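Local coordinates for cell wall binding protein cwp8 (Peptoclostridium difficile, PDB 5J6Q) that probably attaches to the bacterial cell wall through three CWB2 modules, serving as a surface-layer-associated protein of the cell envelope, at residues A[325-330]-A[406-411]; A[430-435]-A[500-505]; A[437-442]-A[542-547]; A[496-501]-A[525-530]; A[505-510]-A[559-564]. All blocks are in the same frame, centred on the assembly; numbering follows the deposited sequence.

Interaction 1 (A[325-330]-A[406-411]); sequences GLASAP and LEIAKQ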
# COMPACT_ATOMS: atom_id res chain seq x y z
N GLY A 325 0.29 31.69 12.90
CA GLY A 325 0.91 30.40 12.80
C GLY A 325 2.31 30.40 12.19
O GLY A 325 3.22 29.82 12.77
N LEU A 326 2.51 31.04 11.03
CA LEU A 326 3.84 30.98 10.40
C LEU A 326 4.83 31.69 11.29
O LEU A 326 5.95 31.22 11.46
CB LEU A 326 3.81 31.56 8.95
CG LEU A 326 3.66 33.08 8.80
CD1 LEU A 326 5.01 33.76 8.91
CD2 LEU A 326 3.11 33.39 7.40
N ALA A 327 4.38 32.84 11.91
CA ALA A 327 5.25 33.57 12.88
C ALA A 327 5.51 32.67 14.12
O ALA A 327 6.55 32.83 14.78
CB ALA A 327 4.57 34.86 13.31
N SER A 328 4.60 31.70 14.44
CA SER A 328 4.84 30.84 15.61
C SER A 328 5.89 29.74 15.45
O SER A 328 6.10 28.98 16.41
CB SER A 328 3.55 30.17 16.02
OG SER A 328 2.64 31.18 16.40
N ALA A 329 6.57 29.65 14.28
CA ALA A 329 7.49 28.54 14.07
C ALA A 329 8.72 28.57 14.96
O ALA A 329 9.03 27.49 15.47
CB ALA A 329 7.94 28.49 12.59
N PRO A 330 9.48 29.72 15.09
CA PRO A 330 10.65 29.68 15.99
C PRO A 330 10.19 29.45 17.42
O PRO A 330 10.96 28.98 18.19
CB PRO A 330 11.34 31.02 15.72
CG PRO A 330 10.27 31.86 15.12
CD PRO A 330 9.50 30.96 14.28
N LEU A 406 4.94 40.83 17.39
CA LEU A 406 5.92 41.34 18.38
C LEU A 406 5.78 40.57 19.75
O LEU A 406 6.77 40.28 20.40
CB LEU A 406 5.70 42.86 18.58
CG LEU A 406 5.71 43.63 17.26
CD1 LEU A 406 4.93 44.95 17.39
CD2 LEU A 406 7.15 43.92 16.88
N GLU A 407 4.58 40.23 20.16
CA GLU A 407 4.42 39.44 21.38
C GLU A 407 5.11 38.06 21.23
O GLU A 407 5.82 37.63 22.14
CB GLU A 407 2.94 39.25 21.70
CG GLU A 407 2.26 40.57 22.03
CD GLU A 407 2.92 41.29 23.20
OE1 GLU A 407 2.94 42.53 23.19
OE2 GLU A 407 3.44 40.61 24.13
N ILE A 408 4.92 37.37 20.05
CA ILE A 408 5.58 36.07 19.82
C ILE A 408 7.03 36.32 19.93
O ILE A 408 7.78 35.59 20.60
CB ILE A 408 5.29 35.53 18.37
CG1 ILE A 408 3.85 35.07 18.25
CG2 ILE A 408 6.24 34.42 18.02
CD1 ILE A 408 3.48 34.82 16.74
N ALA A 409 7.44 37.35 19.17
CA ALA A 409 8.82 37.77 19.13
C ALA A 409 9.41 37.88 20.55
O ALA A 409 10.52 37.39 20.78
CB ALA A 409 8.92 39.11 18.43
N LYS A 410 8.66 38.49 21.48
CA LYS A 410 9.13 38.68 22.85
C LYS A 410 9.29 37.37 23.64
O LYS A 410 10.14 37.31 24.53
CB LYS A 410 8.18 39.62 23.58
CG LYS A 410 8.40 41.08 23.22
CD LYS A 410 7.79 42.00 24.29
CE LYS A 410 6.87 43.02 23.67
NZ LYS A 410 5.58 43.13 24.43
N GLN A 411 8.47 36.34 23.33
CA GLN A 411 8.53 35.02 23.98
C GLN A 411 9.78 34.24 23.56
O GLN A 411 10.05 33.16 24.09
CB GLN A 411 7.31 34.17 23.63
CG GLN A 411 6.01 34.71 24.17
CD GLN A 411 5.80 34.30 25.61
OE1 GLN A 411 6.65 33.57 26.23
NE2 GLN A 411 4.67 34.71 26.16
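Two helical elements from successive CWB2 modules meet here: I408 projects from helix 401-410 onto A327 and S328, where helix 322-327 passes into helix 329-334. The contact is buried, small and apolar in character, and I408 supplies its whole side from 406-411. Its terminal CD1 lies 3.6 Å from A327 CB. The same methyl stands 3.8 Å from S328 OG. The second branch works separately: I408 CG2 rests 3.6 Å from the backbone O of A327. With CG1 beside the backbone N (chi1 -72°) and CD1 extended beyond it (chi2 168°), the two branches of I408 reach A327 at different atoms, the long arm at the methyl and the short one at the carbonyl oxygen. S328 places its hydroxyl next to the apolar methyl, but the polar need of OG is met by D324 O, four residues earlier. The nearest CA atoms, those of S328 and I408, are 6.8 Å apart. Strand 367-371 lies beside both partners, V371 touching S328 and I408 alike, and V396 of strand 392-396 also packs on I408. On the far side of helix 401-410, A409 and L406 lean on I445 of strand 444-447, so the contact lies between two parallel sheets.

Interaction 2 (A[430-435]-A[500-505]); sequences AMSISA and DTNAKV
S432 overlaps the first part of N502, its CB and OG lying against the asparagine CB and amide while its backbone carbonyl faces V505. The polar link is a hydrogen bond from N502 ND2 to S432 OG, 2.9 Å long with an N-H...O angle of 150°; the hydroxyl oxygen sits slightly off the amide plane. CG of N502 is anti to its backbone N (chi1 -174°), which swings the amide along the helix flank to meet the serine. One turn on, V505 packs against the same serine. Its CG2 lies 4.0 Å from S432 CB, while CG1 comes as close as 3.1 Å to S432 O, a tight approach. CG1 also meets I433 CD1 at 3.9 Å, the two side chains crossing at about a right angle. I433 leaves its backbone across the line of contact, and its terminal methyl bends toward the valine. The contact joins the turn before helix 434-438 to helix 498-509, two elements of different CWB2 modules, and all four touching residues are buried. The amide of N502 is used at both ends: ND2 also bonds I547 O, and OD1 accepts from L549 N and Q558 NE2. Such a network fixes the rotation of the amide, satisfies its buried polar atoms and ties strand 547-549 to S432 through one side chain, with V505 adding apolar packing beside it.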
# COMPACT_ATOMS: atom_id res chain seq x y z
N ALA A 430 5.89 34.68 3.07
CA ALA A 430 6.44 34.53 4.40
C ALA A 430 6.64 33.10 4.81
O ALA A 430 7.73 32.80 5.29
CB ALA A 430 5.54 35.22 5.40
N MET A 431 5.62 32.22 4.63
CA MET A 431 5.66 30.81 4.94
C MET A 431 6.91 30.10 4.46
O MET A 431 7.30 29.12 5.01
CB MET A 431 4.52 30.16 4.22
CG MET A 431 4.31 28.83 4.66
SD MET A 431 3.59 28.88 6.34
CE MET A 431 2.15 29.88 6.00
N SER A 432 7.49 30.60 3.41
CA SER A 432 8.70 30.07 2.84
C SER A 432 9.96 30.20 3.76
O SER A 432 10.94 29.42 3.66
CB SER A 432 8.88 30.81 1.51
OG SER A 432 8.19 30.18 0.45
N ILE A 433 9.92 31.16 4.70
CA ILE A 433 11.05 31.41 5.62
C ILE A 433 10.76 30.87 7.01
O ILE A 433 11.64 30.94 7.84
CB ILE A 433 11.29 32.97 5.55
CG1 ILE A 433 12.73 33.32 5.96
CG2 ILE A 433 10.29 33.69 6.48
CD1 ILE A 433 13.84 32.52 5.24
N SER A 434 9.54 30.31 7.31
CA SER A 434 9.29 29.75 8.64
C SER A 434 10.29 28.67 9.07
O SER A 434 10.75 28.78 10.18
CB SER A 434 7.86 29.19 8.72
OG SER A 434 6.96 30.30 8.73
N ALA A 435 10.64 27.67 8.23
CA ALA A 435 11.55 26.63 8.72
C ALA A 435 12.90 27.27 9.10
O ALA A 435 13.40 27.00 10.13
CB ALA A 435 11.78 25.58 7.63
N ASP A 500 8.14 31.75 -6.99
CA ASP A 500 9.45 32.36 -7.19
C ASP A 500 10.05 32.77 -5.85
O ASP A 500 11.22 32.58 -5.65
CB ASP A 500 9.41 33.54 -8.12
CG ASP A 500 8.87 33.16 -9.44
OD1 ASP A 500 9.16 31.98 -9.91
OD2 ASP A 500 8.08 33.99 -10.01
N THR A 501 9.28 33.30 -4.93
CA THR A 501 9.87 33.57 -3.59
C THR A 501 10.37 32.29 -2.91
O THR A 501 11.46 32.28 -2.28
CB THR A 501 8.83 34.20 -2.72
OG1 THR A 501 8.38 35.41 -3.38
CG2 THR A 501 9.30 34.45 -1.29
N ASN A 502 9.54 31.23 -2.95
CA ASN A 502 9.93 29.97 -2.34
C ASN A 502 11.22 29.55 -2.99
O ASN A 502 12.15 29.19 -2.22
CB ASN A 502 8.88 28.91 -2.53
CG ASN A 502 9.10 27.63 -1.84
OD1 ASN A 502 9.14 26.54 -2.53
ND2 ASN A 502 9.17 27.63 -0.54
N ALA A 503 11.32 29.57 -4.36
CA ALA A 503 12.60 29.22 -4.99
C ALA A 503 13.75 30.09 -4.46
O ALA A 503 14.82 29.53 -4.18
CB ALA A 503 12.58 29.32 -6.56
N LYS A 504 13.59 31.47 -4.31
CA LYS A 504 14.75 32.26 -3.74
C LYS A 504 15.16 31.90 -2.33
O LYS A 504 16.37 31.89 -2.03
CB LYS A 504 14.48 33.78 -3.84
CG LYS A 504 14.45 34.16 -5.33
CD LYS A 504 13.85 35.55 -5.63
CE LYS A 504 14.61 36.19 -6.81
NZ LYS A 504 14.47 37.69 -6.72
N VAL A 505 14.17 31.57 -1.40
CA VAL A 505 14.57 31.16 -0.04
C VAL A 505 15.40 29.85 -0.12
O VAL A 505 16.45 29.70 0.57
CB VAL A 505 13.24 30.92 0.74
CG1 VAL A 505 13.49 30.23 2.13
CG2 VAL A 505 12.60 32.26 1.00

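Interaction 3 (A[437-442]-A[542-547]); sequences AAQFGA and SSKAPI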
# COMPACT_ATOMS: atom_id res chain seq x y z
N ALA A 437 13.66 30.31 9.91
CA ALA A 437 13.60 31.09 11.12
C ALA A 437 13.47 30.19 12.34
O ALA A 437 14.19 30.44 13.33
CB ALA A 437 12.45 32.04 11.10
N ALA A 438 12.58 29.15 12.28
CA ALA A 438 12.42 28.24 13.39
C ALA A 438 13.77 27.60 13.67
O ALA A 438 14.08 27.31 14.81
CB ALA A 438 11.42 27.14 13.08
N GLN A 439 14.53 27.35 12.64
CA GLN A 439 15.81 26.67 12.77
C GLN A 439 16.91 27.58 13.44
O GLN A 439 17.98 27.07 13.76
CB GLN A 439 16.29 26.26 11.38
CG GLN A 439 17.54 25.40 11.46
CD GLN A 439 18.21 25.15 10.15
OE1 GLN A 439 19.45 25.04 10.06
NE2 GLN A 439 17.45 25.03 9.10
N PHE A 440 16.63 28.88 13.66
CA PHE A 440 17.67 29.75 14.19
C PHE A 440 17.15 30.69 15.24
O PHE A 440 17.86 31.64 15.52
CB PHE A 440 18.32 30.59 13.04
CG PHE A 440 19.27 29.82 12.17
CD1 PHE A 440 18.81 29.11 11.08
CD2 PHE A 440 20.62 29.77 12.46
CE1 PHE A 440 19.68 28.38 10.30
CE2 PHE A 440 21.49 29.02 11.68
CZ PHE A 440 21.01 28.33 10.60
N GLY A 441 15.97 30.49 15.83
CA GLY A 441 15.51 31.41 16.86
C GLY A 441 15.22 32.81 16.32
O GLY A 441 14.98 33.74 17.09
N ALA A 442 15.21 32.95 14.99
CA ALA A 442 14.92 34.22 14.33
C ALA A 442 13.45 34.58 14.37
O ALA A 442 12.59 33.79 13.97
CB ALA A 442 15.39 34.17 12.90
N SER A 542 13.79 21.19 12.50
CA SER A 542 14.54 20.07 13.22
C SER A 542 15.37 19.28 12.21
O SER A 542 16.42 18.75 12.53
CB SER A 542 13.56 19.12 13.91
OG SER A 542 12.96 19.77 15.02
N SER A 543 14.91 19.17 10.96
CA SER A 543 15.72 18.44 9.96
C SER A 543 16.64 19.39 9.13
O SER A 543 17.16 18.94 8.12
CB SER A 543 14.78 17.68 8.98
OG SER A 543 13.89 16.77 9.61
N LYS A 544 16.79 20.70 9.51
CA LYS A 544 17.58 21.68 8.69
C LYS A 544 17.22 21.54 7.21
O LYS A 544 18.09 21.58 6.33
CB LYS A 544 19.07 21.48 8.89
CG LYS A 544 19.40 21.21 10.39
CD LYS A 544 20.94 21.28 10.68
CE LYS A 544 21.27 21.95 12.02
NZ LYS A 544 20.53 21.39 13.19
N ALA A 545 15.88 21.48 6.92
CA ALA A 545 15.50 21.14 5.57
C ALA A 545 14.44 22.19 5.14
O ALA A 545 13.80 22.80 5.98
CB ALA A 545 14.84 19.69 5.61
N PRO A 546 14.31 22.44 3.85
CA PRO A 546 13.32 23.44 3.39
C PRO A 546 11.85 22.82 3.10
O PRO A 546 11.66 21.61 3.02
CB PRO A 546 13.93 23.89 2.08
CG PRO A 546 14.38 22.55 1.48
CD PRO A 546 15.17 21.98 2.73
N ILE A 547 10.87 23.72 2.93
CA ILE A 547 9.54 23.31 2.59
C ILE A 547 9.34 23.85 1.15
O ILE A 547 9.39 25.04 0.95
CB ILE A 547 8.46 23.85 3.54
CG1 ILE A 547 8.62 23.20 4.92
CG2 ILE A 547 6.96 23.48 2.91
CD1 ILE A 547 7.63 23.72 6.02
O HOH W 1 14.69 24.69 7.92
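A partly buried, water-assisted contact near the surface brings Q439, near the C-terminal end of helix 434-438, against the backbone and aliphatic chain of K544 in the loop between helix 531-542 and strand 547-549. The glutamine lies across the lysine at about a right angle. Its NE2 comes within 3.4 Å of K544 CA, and OE1 lies 3.8 Å from K544 CB and equally far from K544 CG, so the amide spans the base of the lysine without bonding to it. The extended chain of Q439, trans at both chi1 (-173°) and chi2, carries the amide to K544. A water continues the link: it accepts from Q439 NE2 at 3.0 Å and donates to A545 O at 2.9 Å. The surface that receives the glutamine is made by a Schellman motif. K544, with positive phi (45°), is its C-prime residue, and A545 N and K544 N turn back to A540 O and A541 O to end helix 531-542. On the opposite segment, A437 O accepts both F440 N and A442 N from opposite faces of its carbonyl plane, closing a compact turn that includes Q439 and F440. Side chains of A438 and Q439 also touch A541. The two segments thus meet mainly through van der Waals contact and one bridged carbonyl, so the polar linkage between Q439 and A545 relies on a water molecule.

Interaction 4 (A[496-501]-A[525-530]); sequences ENRKDT and GGNGQL. With SO4 (sulfate ion), chain C; SO4 (sulfate ion), chain D.
The N-terminus of helix 498-509, which holds a sulfate probably from the crystallisation liquor, supplies the setting for the contact between R498 and N527. Across it, R498 NH1 donates to N527 OD1 at 3.0 Å, with an N-H...O angle of 159°. The oxygen lies at the edge of the guanidinium, close to its plane, although the arginine stands tilted from the carbonyl plane of N527; the two flat groups are 53° apart. A water adds a second route, donating to N527 OD1 at 2.7 Å and accepting only weakly from R498 NH2. Another edge of the guanidinium holds sulfate chain C. R498 NE reaches its O3 at 2.9 Å, and NH2 reaches O4 at 2.9 Å in a nearly straight bond. R498 N, at the helix start, also donates to O3, at 2.7 Å. With CG between the backbone N and carbonyl carbon (chi1 79°) and a bend at chi3, the guanidinium folds back to this same sulfate. N497 is the N-cap: its OD1 accepts from K499 N at 2.9 Å and from D500 N, leaving the R498 amide for the anion. R498 NH1 has a further acceptor in D521 O, and Y523 makes a cation-pi contact with R498. N527, in the 3-10 turn before helix 531-542, gives its ND2 to E427 OE2.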
# COMPACT_ATOMS: atom_id res chain seq x y z
N GLU A 496 8.40 37.34 -8.29
CA GLU A 496 7.18 37.84 -8.91
C GLU A 496 5.94 37.21 -8.26
O GLU A 496 4.90 37.85 -8.18
CB GLU A 496 7.21 37.48 -10.41
CG GLU A 496 5.92 37.81 -11.15
CD GLU A 496 5.85 37.16 -12.52
OE1 GLU A 496 4.80 36.56 -12.83
OE2 GLU A 496 6.85 37.25 -13.28
N ASN A 497 6.03 35.95 -7.81
CA ASN A 497 4.91 35.26 -7.15
C ASN A 497 5.48 34.40 -6.04
O ASN A 497 6.71 34.32 -5.84
CB ASN A 497 4.07 34.45 -8.16
CG ASN A 497 4.86 33.42 -8.89
OD1 ASN A 497 5.53 32.56 -8.23
ND2 ASN A 497 4.99 33.49 -10.25
N ARG A 498 4.60 33.77 -5.30
CA ARG A 498 4.97 32.99 -4.14
C ARG A 498 5.87 31.74 -4.45
O ARG A 498 6.60 31.34 -3.55
CB ARG A 498 3.66 32.51 -3.42
CG ARG A 498 3.04 31.31 -4.11
CD ARG A 498 1.63 31.06 -3.60
NE ARG A 498 0.80 32.29 -3.62
CZ ARG A 498 -0.33 32.45 -2.91
NH1 ARG A 498 -0.75 31.51 -2.09
NH2 ARG A 498 -1.06 33.55 -3.07
N LYS A 499 5.79 31.16 -5.67
CA LYS A 499 6.57 30.03 -6.04
C LYS A 499 8.03 30.59 -6.34
O LYS A 499 9.01 29.92 -5.94
CB LYS A 499 6.02 29.23 -7.22
CG LYS A 499 4.69 28.58 -6.85
CD LYS A 499 3.98 28.06 -8.00
CE LYS A 499 4.52 26.69 -8.29
NZ LYS A 499 4.18 25.75 -7.23
N ASP A 500 8.14 31.75 -6.99
CA ASP A 500 9.45 32.36 -7.19
C ASP A 500 10.05 32.77 -5.85
O ASP A 500 11.22 32.58 -5.65
CB ASP A 500 9.41 33.54 -8.12
CG ASP A 500 8.87 33.16 -9.44
OD1 ASP A 500 9.16 31.98 -9.91
OD2 ASP A 500 8.08 33.99 -10.01
N THR A 501 9.28 33.30 -4.93
CA THR A 501 9.87 33.57 -3.59
C THR A 501 10.37 32.29 -2.91
O THR A 501 11.46 32.28 -2.28
CB THR A 501 8.83 34.20 -2.72
OG1 THR A 501 8.38 35.41 -3.38
CG2 THR A 501 9.30 34.45 -1.29
N GLY A 525 -7.76 26.59 -3.30
CA GLY A 525 -8.51 26.75 -2.08
C GLY A 525 -8.11 27.94 -1.26
O GLY A 525 -8.61 28.08 -0.16
N GLY A 526 -7.20 28.82 -1.77
CA GLY A 526 -6.86 30.03 -1.01
C GLY A 526 -5.76 29.84 0.05
O GLY A 526 -5.31 28.73 0.33
N ASN A 527 -5.33 30.96 0.66
CA ASN A 527 -4.25 31.03 1.66
C ASN A 527 -4.47 30.20 2.96
O ASN A 527 -3.47 29.73 3.58
CB ASN A 527 -3.95 32.49 1.94
CG ASN A 527 -3.20 33.15 0.75
OD1 ASN A 527 -2.94 32.51 -0.29
ND2 ASN A 527 -2.77 34.40 0.84
N GLY A 528 -5.72 29.98 3.36
CA GLY A 528 -5.97 29.10 4.48
C GLY A 528 -5.29 27.75 4.29
O GLY A 528 -4.95 27.08 5.28
N GLN A 529 -5.01 27.33 2.99
CA GLN A 529 -4.38 26.02 2.77
C GLN A 529 -2.85 26.02 3.13
O GLN A 529 -2.18 24.99 3.06
CB GLN A 529 -4.59 25.57 1.31
CG GLN A 529 -6.06 25.20 1.05
CD GLN A 529 -6.54 24.09 1.93
OE1 GLN A 529 -5.99 23.02 1.97
NE2 GLN A 529 -7.66 24.34 2.59
N LEU A 530 -2.33 27.17 3.50
CA LEU A 530 -0.94 27.28 3.93
C LEU A 530 -0.80 26.73 5.33
O LEU A 530 0.34 26.62 5.86
CB LEU A 530 -0.48 28.74 3.88
CG LEU A 530 -0.22 29.20 2.38
CD1 LEU A 530 0.04 30.73 2.55
CD2 LEU A 530 1.08 28.56 1.75
S SO4 C . 1.02 35.37 -5.86
O1 SO4 C . 0.81 34.87 -7.17
O2 SO4 C . 1.48 36.64 -5.94
O3 SO4 C . 1.97 34.50 -5.10
O4 SO4 C . -0.27 35.38 -5.17
S SO4 D . -9.05 21.23 5.42
O1 SO4 D . -9.24 22.52 4.69
O2 SO4 D . -10.03 20.34 5.12
O3 SO4 D . -9.09 21.41 6.81
O4 SO4 D . -7.70 20.65 5.04
O HOH W 2 -4.33 33.50 -2.43

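Interaction 5 (A[505-510]-A[559-564]); sequences VINKYY and EEVVEL
V561 of helix 556-565 fits between I506 and N507 of helix 498-509, each of its methyls turned to a different partner. It holds CG1 beside the backbone N (chi1 -46°), which leaves CG2 between the backbone N and the carbonyl carbon. V561 CG2 meets I506 CG2 at 3.7 Å. The same methyl lies 3.9 Å from I506 CB, so the contact falls on the short branch and the branch point of the isoleucine. In I506 it is CG2 that stands anti to the backbone N, pointing across to V561, while the longer CG1 arm runs alongside its own backbone N; the two side chains cross at about a right angle. V561 CG1 instead touches N507 CB at 3.9 Å. The asparagine carries its CG trans to the main-chain nitrogen (chi1 -176°), which takes the amide toward L564, where N507 OD1 is a loose 4.5 Å from L564 CD1. The helices run nearly parallel here: the axes of the two segments approach to 9.1 Å and cross at 21°. Both helices belong to an alpha/beta unit with a parallel sheet, helix 556-565 following strand 547-549 and helix 498-509 coming before strand 516-519, and both lie in the same CWB2 module. N507 and V561 have the nearest CA atoms, 5.5 Å apart. A503, one turn before N507, also packs on V561, and V562 and E559 touch K590 of helix 581-590.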
# COMPACT_ATOMS: atom_id res chain seq x y z
N VAL A 505 14.17 31.57 -1.40
CA VAL A 505 14.57 31.16 -0.04
C VAL A 505 15.40 29.85 -0.12
O VAL A 505 16.45 29.70 0.57
CB VAL A 505 13.24 30.92 0.74
CG1 VAL A 505 13.49 30.23 2.13
CG2 VAL A 505 12.60 32.26 1.00
N ILE A 506 14.90 28.88 -0.95
CA ILE A 506 15.58 27.61 -1.09
C ILE A 506 17.00 27.86 -1.68
O ILE A 506 17.99 27.30 -1.19
CB ILE A 506 14.79 26.59 -1.95
CG1 ILE A 506 13.52 26.01 -1.23
CG2 ILE A 506 15.76 25.43 -2.25
CD1 ILE A 506 12.33 25.60 -2.23
N ASN A 507 17.12 28.77 -2.69
CA ASN A 507 18.45 28.97 -3.31
C ASN A 507 19.43 29.58 -2.31
O ASN A 507 20.61 29.29 -2.32
CB ASN A 507 18.33 29.89 -4.48
CG ASN A 507 19.60 30.16 -5.32
OD1 ASN A 507 20.30 29.26 -5.82
ND2 ASN A 507 19.90 31.40 -5.59
N LYS A 508 18.93 30.40 -1.46
CA LYS A 508 19.80 31.08 -0.54
C LYS A 508 20.20 30.29 0.68
O LYS A 508 21.36 30.34 1.07
CB LYS A 508 19.16 32.38 -0.07
CG LYS A 508 20.14 33.12 0.89
CD LYS A 508 19.59 34.61 1.25
CE LYS A 508 20.54 35.18 2.29
NZ LYS A 508 21.03 36.50 1.89
N TYR A 509 19.31 29.53 1.25
CA TYR A 509 19.68 28.90 2.48
C TYR A 509 19.87 27.41 2.53
O TYR A 509 20.23 26.98 3.63
CB TYR A 509 18.56 29.17 3.47
CG TYR A 509 18.41 30.64 3.80
CD1 TYR A 509 17.24 31.32 3.46
CD2 TYR A 509 19.38 31.32 4.50
CE1 TYR A 509 17.05 32.65 3.83
CE2 TYR A 509 19.19 32.65 4.91
CZ TYR A 509 18.02 33.30 4.57
OH TYR A 509 17.80 34.57 5.01
N TYR A 510 19.64 26.64 1.43
CA TYR A 510 19.59 25.23 1.70
C TYR A 510 20.54 24.38 0.96
O TYR A 510 20.30 23.18 0.88
CB TYR A 510 18.13 24.74 1.46
CG TYR A 510 17.23 25.19 2.61
CD1 TYR A 510 16.38 26.27 2.47
CD2 TYR A 510 17.26 24.51 3.82
CE1 TYR A 510 15.57 26.68 3.53
CE2 TYR A 510 16.47 24.90 4.88
CZ TYR A 510 15.61 26.01 4.73
OH TYR A 510 14.82 26.40 5.78
N GLU A 559 12.01 24.35 -10.00
CA GLU A 559 12.67 23.19 -10.57
C GLU A 559 14.31 23.45 -10.63
O GLU A 559 15.08 22.58 -10.25
CB GLU A 559 12.14 23.00 -11.99
CG GLU A 559 11.06 21.93 -12.15
CD GLU A 559 10.74 21.74 -13.69
OE1 GLU A 559 11.70 21.74 -14.45
OE2 GLU A 559 9.55 21.62 -14.12
N GLU A 560 14.74 24.62 -11.09
CA GLU A 560 16.11 24.99 -11.21
C GLU A 560 16.81 25.03 -9.84
O GLU A 560 17.88 24.46 -9.78
CB GLU A 560 16.22 26.32 -11.89
CG GLU A 560 16.10 26.08 -13.39
CD GLU A 560 15.98 27.42 -14.24
OE1 GLU A 560 16.48 28.46 -13.82
OE2 GLU A 560 15.44 27.38 -15.30
N VAL A 561 16.22 25.68 -8.76
CA VAL A 561 16.87 25.69 -7.47
C VAL A 561 16.91 24.35 -6.81
O VAL A 561 17.92 24.05 -6.07
CB VAL A 561 16.34 26.74 -6.45
CG1 VAL A 561 16.17 28.11 -7.15
CG2 VAL A 561 15.08 26.25 -5.82
N VAL A 562 15.85 23.52 -7.00
CA VAL A 562 15.91 22.24 -6.37
C VAL A 562 17.11 21.45 -7.01
O VAL A 562 17.84 20.76 -6.31
CB VAL A 562 14.51 21.56 -6.58
CG1 VAL A 562 14.62 20.06 -6.29
CG2 VAL A 562 13.44 22.20 -5.64
N GLU A 563 17.22 21.50 -8.34
CA GLU A 563 18.28 20.84 -9.09
C GLU A 563 19.66 21.29 -8.57
O GLU A 563 20.53 20.47 -8.47
CB GLU A 563 18.09 21.19 -10.58
CG GLU A 563 19.26 20.96 -11.49
CD GLU A 563 18.93 21.11 -12.95
OE1 GLU A 563 19.03 20.11 -13.63
OE2 GLU A 563 18.59 22.21 -13.41
N LEU A 564 19.85 22.63 -8.23
CA LEU A 564 21.17 23.11 -7.71
C LEU A 564 21.41 22.83 -6.27
O LEU A 564 22.54 22.49 -5.88
CB LEU A 564 21.27 24.64 -7.85
CG LEU A 564 21.32 25.12 -9.28
CD1 LEU A 564 21.34 26.68 -9.32
CD2 LEU A 564 22.63 24.48 -9.88

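How the interactions relate
All five contacts lie in the CWB2 part of the chain, on one side of its centre. Interaction 1 comes first and joins the first CWB2 module to the second; interactions 2 and 3 join the second to the third, and interactions 4 and 5 lie within the third, so the three modules form one continuous body. Helix 498-509 runs through interactions 4, 2 and 5 in turn, each centre about 10 Å from the next, whereas helix 434-438 serves interactions 2 and 3, about 12 Å apart. Interactions 1 and 5 are the most distant, about 26 Å between centres. L326 and S434 link interactions 1 and 2, and Y510, packed on the 542-547 loop, links interactions 3 and 5.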